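Local coordinates for protein tripeptidase (Staphylococcus aureus subsp. aureus, PDB 3RZA) that probably removes the N-terminal residue from tripeptides, as a metal-dependent peptidase of the M20 family with zinc and calcium ions bound, at residues A[20-34]-A[131-143]. Sequence-based numbering, arbitrary orientation.
Sequences MINEQRLLNTFLELV and KAGLAAMLEVLQV
The L33 side chain drops as a knob into a hole formed by K131, L134, A135 and L138, its CD1 3.7 Å from L134 CB. This is the C-terminal end of helix 23-34, where it meets the first turns of segment 131-143 in the metal-binding α/β domain of an M20-family peptidase. Helix 23-34 runs roughly antiparallel to that segment of helix 128-147, their directions 136° apart, and the latter rests with L134 and M137 on strand 154-159. One turn back along helix 23-34, F30 presents its ring edge to the backbone of K131 and A132, while its CB packs on A135 CB; where the methyl of A135 meets F30, the two backbones come nearest. L26 CD1 continues the apolar seam over the A135 carbonyl.

The polar end is built around E139. R25 takes its carboxylate side-on, NE to OE1 at 2.9 Å and NH2 to OE2 at 2.9 Å, with the NE bond almost straight (178°). The bend at chi3 (62°) turns the guanidinium into this position, sandwiched between N22 CB and Q142 CG, and its NH1 makes a second salt bridge to E146. N22 N (2.8 Å) and R25 NH2 reach E139 OE2 from opposite faces of the carboxylate plane, and a water links OE1 to T29 OG1. Thus the buried carboxylate is satisfied on both oxygens, and the nearby positive charge probably favours its ionised form.

The extended K131 side chain, about 9 Å from the zinc ion, runs along the C-terminal end of helix 23-34. Around NZ stand I36 O, S38 OG, a water bridging to V34 O, and L33 O at 3.2 Å.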
loop_
_atom_site.group_PDB
_atom_site.type_symbol
_atom_site.label_atom_id
_atom_site.label_comp_id
_atom_site.label_asym_id
_atom_site.label_seq_id
_atom_site.Cartn_x
_atom_site.Cartn_y
_atom_site.Cartn_z
HETATM N N MSE A 20 49.449 -24.382 4.075
HETATM C CA MSE A 20 48.929 -25.272 2.985
HETATM C C MSE A 20 47.986 -24.563 1.950
HETATM O O MSE A 20 48.284 -24.611 0.753
HETATM C CB MSE A 20 48.244 -26.511 3.589
HETATM C CG MSE A 20 47.887 -27.593 2.574
HETATM SE SE MSE A 20 48.613 -29.386 2.932
HETATM C CE MSE A 20 50.524 -28.964 3.209
ATOM N N ILE A 21 46.864 -23.950 2.383
ATOM C CA ILE A 21 46.137 -22.998 1.485
ATOM C C ILE A 21 46.970 -21.717 1.288
ATOM O O ILE A 21 47.669 -21.263 2.188
ATOM C CB ILE A 21 44.631 -22.651 1.911
ATOM C CG1 ILE A 21 44.570 -21.823 3.193
ATOM C CG2 ILE A 21 43.763 -23.922 1.993
ATOM C CD1 ILE A 21 44.345 -20.347 2.950
ATOM N N ASN A 22 46.918 -21.182 0.084
ATOM C CA ASN A 22 47.659 -19.995 -0.291
ATOM C C ASN A 22 46.709 -18.831 -0.033
ATOM O O ASN A 22 45.743 -18.617 -0.788
ATOM C CB ASN A 22 48.079 -20.107 -1.778
ATOM C CG ASN A 22 49.038 -19.018 -2.217
ATOM O OD1 ASN A 22 48.860 -17.855 -1.909
ATOM N ND2 ASN A 22 50.046 -19.402 -3.002
ATOM N N GLU A 23 46.968 -18.106 1.046
ATOM C CA GLU A 23 46.031 -17.099 1.584
ATOM C C GLU A 23 45.856 -15.891 0.672
ATOM O O GLU A 23 44.750 -15.360 0.545
ATOM C CB GLU A 23 46.521 -16.589 2.957
ATOM C CG GLU A 23 46.607 -17.672 4.046
ATOM C CD GLU A 23 47.071 -17.129 5.393
ATOM O OE1 GLU A 23 47.407 -15.920 5.502
ATOM O OE2 GLU A 23 47.105 -17.931 6.347
ATOM N N GLN A 24 46.960 -15.422 0.103
ATOM C CA GLN A 24 46.917 -14.339 -0.867
ATOM C C GLN A 24 46.184 -14.765 -2.129
ATOM O O GLN A 24 45.404 -13.994 -2.669
ATOM C CB GLN A 24 48.334 -13.860 -1.217
ATOM C CG GLN A 24 48.415 -12.624 -2.148
ATOM C CD GLN A 24 47.796 -11.377 -1.519
ATOM O OE1 GLN A 24 46.698 -10.941 -1.900
ATOM N NE2 GLN A 24 48.470 -10.832 -0.517
ATOM N N ARG A 25 46.475 -15.966 -2.626
ATOM C CA ARG A 25 45.784 -16.459 -3.825
ATOM C C ARG A 25 44.269 -16.576 -3.593
ATOM O O ARG A 25 43.486 -16.201 -4.475
ATOM C CB ARG A 25 46.351 -17.796 -4.286
ATOM C CG ARG A 25 45.760 -18.301 -5.631
ATOM C CD ARG A 25 46.506 -19.503 -6.126
ATOM N NE ARG A 25 46.393 -20.615 -5.183
ATOM C CZ ARG A 25 47.258 -21.637 -5.065
ATOM N NH1 ARG A 25 48.310 -21.769 -5.883
ATOM N NH2 ARG A 25 47.039 -22.574 -4.130
ATOM N N LEU A 26 43.877 -17.092 -2.420
ATOM C CA LEU A 26 42.460 -17.188 -2.008
ATOM C C LEU A 26 41.791 -15.822 -2.022
ATOM O O LEU A 26 40.688 -15.679 -2.554
ATOM C CB LEU A 26 42.348 -17.794 -0.589
ATOM C CG LEU A 26 40.968 -17.907 0.092
ATOM C CD1 LEU A 26 39.971 -18.605 -0.803
ATOM C CD2 LEU A 26 41.093 -18.639 1.440
ATOM N N LEU A 27 42.458 -14.842 -1.396
ATOM C CA LEU A 27 41.969 -13.455 -1.348
ATOM C C LEU A 27 41.804 -12.864 -2.757
ATOM O O LEU A 27 40.778 -12.289 -3.052
ATOM C CB LEU A 27 42.915 -12.569 -0.480
ATOM C CG LEU A 27 42.646 -11.051 -0.378
ATOM C CD1 LEU A 27 41.228 -10.774 0.006
ATOM C CD2 LEU A 27 43.656 -10.371 0.619
ATOM N N ASN A 28 42.801 -13.038 -3.615
ATOM C CA ASN A 28 42.719 -12.565 -5.006
ATOM C C ASN A 28 41.576 -13.216 -5.789
ATOM O O ASN A 28 40.869 -12.524 -6.508
ATOM C CB ASN A 28 44.054 -12.765 -5.753
ATOM C CG ASN A 28 45.198 -11.913 -5.177
ATOM O OD1 ASN A 28 44.979 -10.922 -4.491
ATOM N ND2 ASN A 28 46.417 -12.310 -5.470
ATOM N N THR A 29 41.366 -14.520 -5.589
ATOM C CA THR A 29 40.237 -15.245 -6.206
ATOM C C THR A 29 38.893 -14.713 -5.743
ATOM O O THR A 29 38.008 -14.480 -6.558
ATOM C CB THR A 29 40.329 -16.752 -5.933
ATOM O OG1 THR A 29 41.533 -17.240 -6.517
ATOM C CG2 THR A 29 39.120 -17.522 -6.515
ATOM N N PHE A 30 38.771 -14.454 -4.445
ATOM C CA PHE A 30 37.551 -13.855 -3.892
ATOM C C PHE A 30 37.285 -12.480 -4.509
ATOM O O PHE A 30 36.165 -12.195 -4.909
ATOM C CB PHE A 30 37.664 -13.727 -2.366
ATOM C CG PHE A 30 36.496 -13.062 -1.734
ATOM C CD1 PHE A 30 35.265 -13.682 -1.748
ATOM C CD2 PHE A 30 36.602 -11.801 -1.166
ATOM C CE1 PHE A 30 34.175 -13.103 -1.210
ATOM C CE2 PHE A 30 35.465 -11.185 -0.592
ATOM C CZ PHE A 30 34.262 -11.844 -0.604
ATOM N N LEU A 31 38.330 -11.637 -4.575
ATOM C CA LEU A 31 38.194 -10.280 -5.118
ATOM C C LEU A 31 37.809 -10.312 -6.608
ATOM O O LEU A 31 36.933 -9.560 -7.044
ATOM C CB LEU A 31 39.473 -9.444 -4.877
ATOM C CG LEU A 31 39.835 -9.138 -3.400
ATOM C CD1 LEU A 31 41.247 -8.581 -3.274
ATOM C CD2 LEU A 31 38.844 -8.212 -2.719
ATOM N N GLU A 32 38.406 -11.236 -7.354
ATOM C CA GLU A 32 38.065 -11.447 -8.759
ATOM C C GLU A 32 36.569 -11.751 -8.959
ATOM O O GLU A 32 35.906 -11.132 -9.818
ATOM C CB GLU A 32 38.915 -12.588 -9.350
ATOM C CG GLU A 32 38.848 -12.688 -10.883
ATOM C CD GLU A 32 39.548 -13.911 -11.452
ATOM O OE1 GLU A 32 40.311 -14.599 -10.712
ATOM O OE2 GLU A 32 39.335 -14.174 -12.666
ATOM N N LEU A 33 36.042 -12.672 -8.143
ATOM C CA LEU A 33 34.667 -13.132 -8.287
ATOM C C LEU A 33 33.628 -12.080 -7.925
ATOM O O LEU A 33 32.626 -11.966 -8.640
ATOM C CB LEU A 33 34.409 -14.411 -7.493
ATOM C CG LEU A 33 35.114 -15.688 -7.935
ATOM C CD1 LEU A 33 34.810 -16.772 -6.918
ATOM C CD2 LEU A 33 34.693 -16.133 -9.336
ATOM N N VAL A 34 33.851 -11.317 -6.842
ATOM C CA VAL A 34 32.881 -10.265 -6.418
ATOM C C VAL A 34 32.724 -9.150 -7.482
ATOM O O VAL A 34 31.615 -8.662 -7.717
ATOM C CB VAL A 34 33.198 -9.644 -5.024
ATOM C CG1 VAL A 34 33.181 -10.730 -3.913
ATOM C CG2 VAL A 34 34.511 -8.871 -5.038
ATOM N N LYS A 131 30.176 -15.884 -2.818
ATOM C CA LYS A 131 31.422 -16.006 -3.554
ATOM C C LYS A 131 32.637 -16.366 -2.645
ATOM O O LYS A 131 33.639 -16.825 -3.147
ATOM C CB LYS A 131 31.660 -14.743 -4.405
ATOM C CG LYS A 131 30.548 -14.560 -5.472
ATOM C CD LYS A 131 30.553 -13.234 -6.175
ATOM C CE LYS A 131 29.745 -13.333 -7.466
ATOM N NZ LYS A 131 29.510 -12.020 -8.171
ATOM N N ALA A 132 32.506 -16.173 -1.317
ATOM C CA ALA A 132 33.442 -16.744 -0.327
ATOM C C ALA A 132 33.473 -18.254 -0.439
ATOM O O ALA A 132 34.552 -18.856 -0.472
ATOM C CB ALA A 132 33.054 -16.324 1.109
ATOM N N GLY A 133 32.291 -18.853 -0.544
ATOM C CA GLY A 133 32.161 -20.274 -0.800
ATOM C C GLY A 133 32.809 -20.735 -2.091
ATOM O O GLY A 133 33.544 -21.718 -2.104
ATOM N N LEU A 134 32.558 -20.007 -3.172
ATOM C CA LEU A 134 33.173 -20.319 -4.465
ATOM C C LEU A 134 34.688 -20.182 -4.433
ATOM O O LEU A 134 35.385 -21.011 -5.002
ATOM C CB LEU A 134 32.602 -19.423 -5.577
ATOM C CG LEU A 134 31.132 -19.650 -5.928
ATOM C CD1 LEU A 134 30.671 -18.609 -6.930
ATOM C CD2 LEU A 134 30.897 -21.037 -6.473
ATOM N N ALA A 135 35.183 -19.128 -3.776
ATOM C CA ALA A 135 36.603 -18.871 -3.690
ATOM C C ALA A 135 37.304 -19.990 -2.913
ATOM O O ALA A 135 38.304 -20.568 -3.399
ATOM C CB ALA A 135 36.852 -17.503 -3.034
ATOM N N ALA A 136 36.732 -20.321 -1.751
ATOM C CA ALA A 136 37.155 -21.467 -0.939
ATOM C C ALA A 136 37.258 -22.767 -1.750
ATOM O O ALA A 136 38.293 -23.461 -1.706
ATOM C CB ALA A 136 36.209 -21.641 0.271
HETATM N N MSE A 137 36.221 -23.066 -2.525
HETATM C CA MSE A 137 36.256 -24.230 -3.428
HETATM C C MSE A 137 37.422 -24.188 -4.436
HETATM O O MSE A 137 38.166 -25.168 -4.580
HETATM C CB MSE A 137 34.962 -24.338 -4.224
HETATM C CG MSE A 137 33.726 -24.768 -3.466
HETATM SE SE MSE A 137 32.205 -24.547 -4.649
HETATM C CE MSE A 137 30.956 -25.194 -3.414
ATOM N N LEU A 138 37.579 -23.055 -5.124
ATOM C CA LEU A 138 38.600 -22.937 -6.187
ATOM C C LEU A 138 40.021 -23.067 -5.626
ATOM O O LEU A 138 40.843 -23.782 -6.187
ATOM C CB LEU A 138 38.436 -21.620 -6.965
ATOM C CG LEU A 138 37.132 -21.525 -7.789
ATOM C CD1 LEU A 138 36.787 -20.082 -8.154
ATOM C CD2 LEU A 138 37.225 -22.355 -9.021
ATOM N N GLU A 139 40.281 -22.394 -4.507
ATOM C CA GLU A 139 41.558 -22.495 -3.818
ATOM C C GLU A 139 41.859 -23.927 -3.378
ATOM O O GLU A 139 42.960 -24.408 -3.596
ATOM C CB GLU A 139 41.583 -21.555 -2.589
ATOM C CG GLU A 139 42.835 -21.668 -1.686
ATOM C CD GLU A 139 44.138 -21.359 -2.421
ATOM O OE1 GLU A 139 44.122 -20.560 -3.394
ATOM O OE2 GLU A 139 45.184 -21.900 -2.018
ATOM N N VAL A 140 40.897 -24.584 -2.741
ATOM C CA VAL A 140 41.078 -25.986 -2.306
ATOM C C VAL A 140 41.438 -26.911 -3.480
ATOM O O VAL A 140 42.370 -27.722 -3.368
ATOM C CB VAL A 140 39.825 -26.532 -1.521
ATOM C CG1 VAL A 140 39.856 -28.069 -1.397
ATOM C CG2 VAL A 140 39.760 -25.909 -0.159
ATOM N N LEU A 141 40.742 -26.744 -4.611
ATOM C CA LEU A 141 41.043 -27.534 -5.821
ATOM C C LEU A 141 42.461 -27.292 -6.291
ATOM O O LEU A 141 43.167 -28.252 -6.614
ATOM C CB LEU A 141 40.047 -27.242 -6.967
ATOM C CG LEU A 141 38.700 -27.945 -6.855
ATOM C CD1 LEU A 141 37.701 -27.346 -7.821
ATOM C CD2 LEU A 141 38.839 -29.490 -7.081
ATOM N N GLN A 142 42.884 -26.023 -6.267
ATOM C CA GLN A 142 44.242 -25.659 -6.676
ATOM C C GLN A 142 45.314 -26.226 -5.729
ATOM O O GLN A 142 46.352 -26.633 -6.187
ATOM C CB GLN A 142 44.393 -24.135 -6.826
ATOM C CG GLN A 142 45.619 -23.728 -7.640
ATOM C CD GLN A 142 45.436 -22.401 -8.390
ATOM O OE1 GLN A 142 44.344 -21.833 -8.430
ATOM N NE2 GLN A 142 46.518 -21.907 -8.975
ATOM N N VAL A 143 45.042 -26.266 -4.412
ATOM C CA VAL A 143 45.955 -26.918 -3.429
ATOM C C VAL A 143 46.033 -28.440 -3.637
ATOM O O VAL A 143 47.104 -29.028 -3.553
ATOM C CB VAL A 143 45.531 -26.621 -1.949
ATOM C CG1 VAL A 143 46.344 -27.467 -0.944
ATOM C CG2 VAL A 143 45.686 -25.148 -1.627
HETATM O O HOH W 1 42.169 -19.481 -5.284
HETATM O O HOH W 2 29.311 -9.762 -6.738
#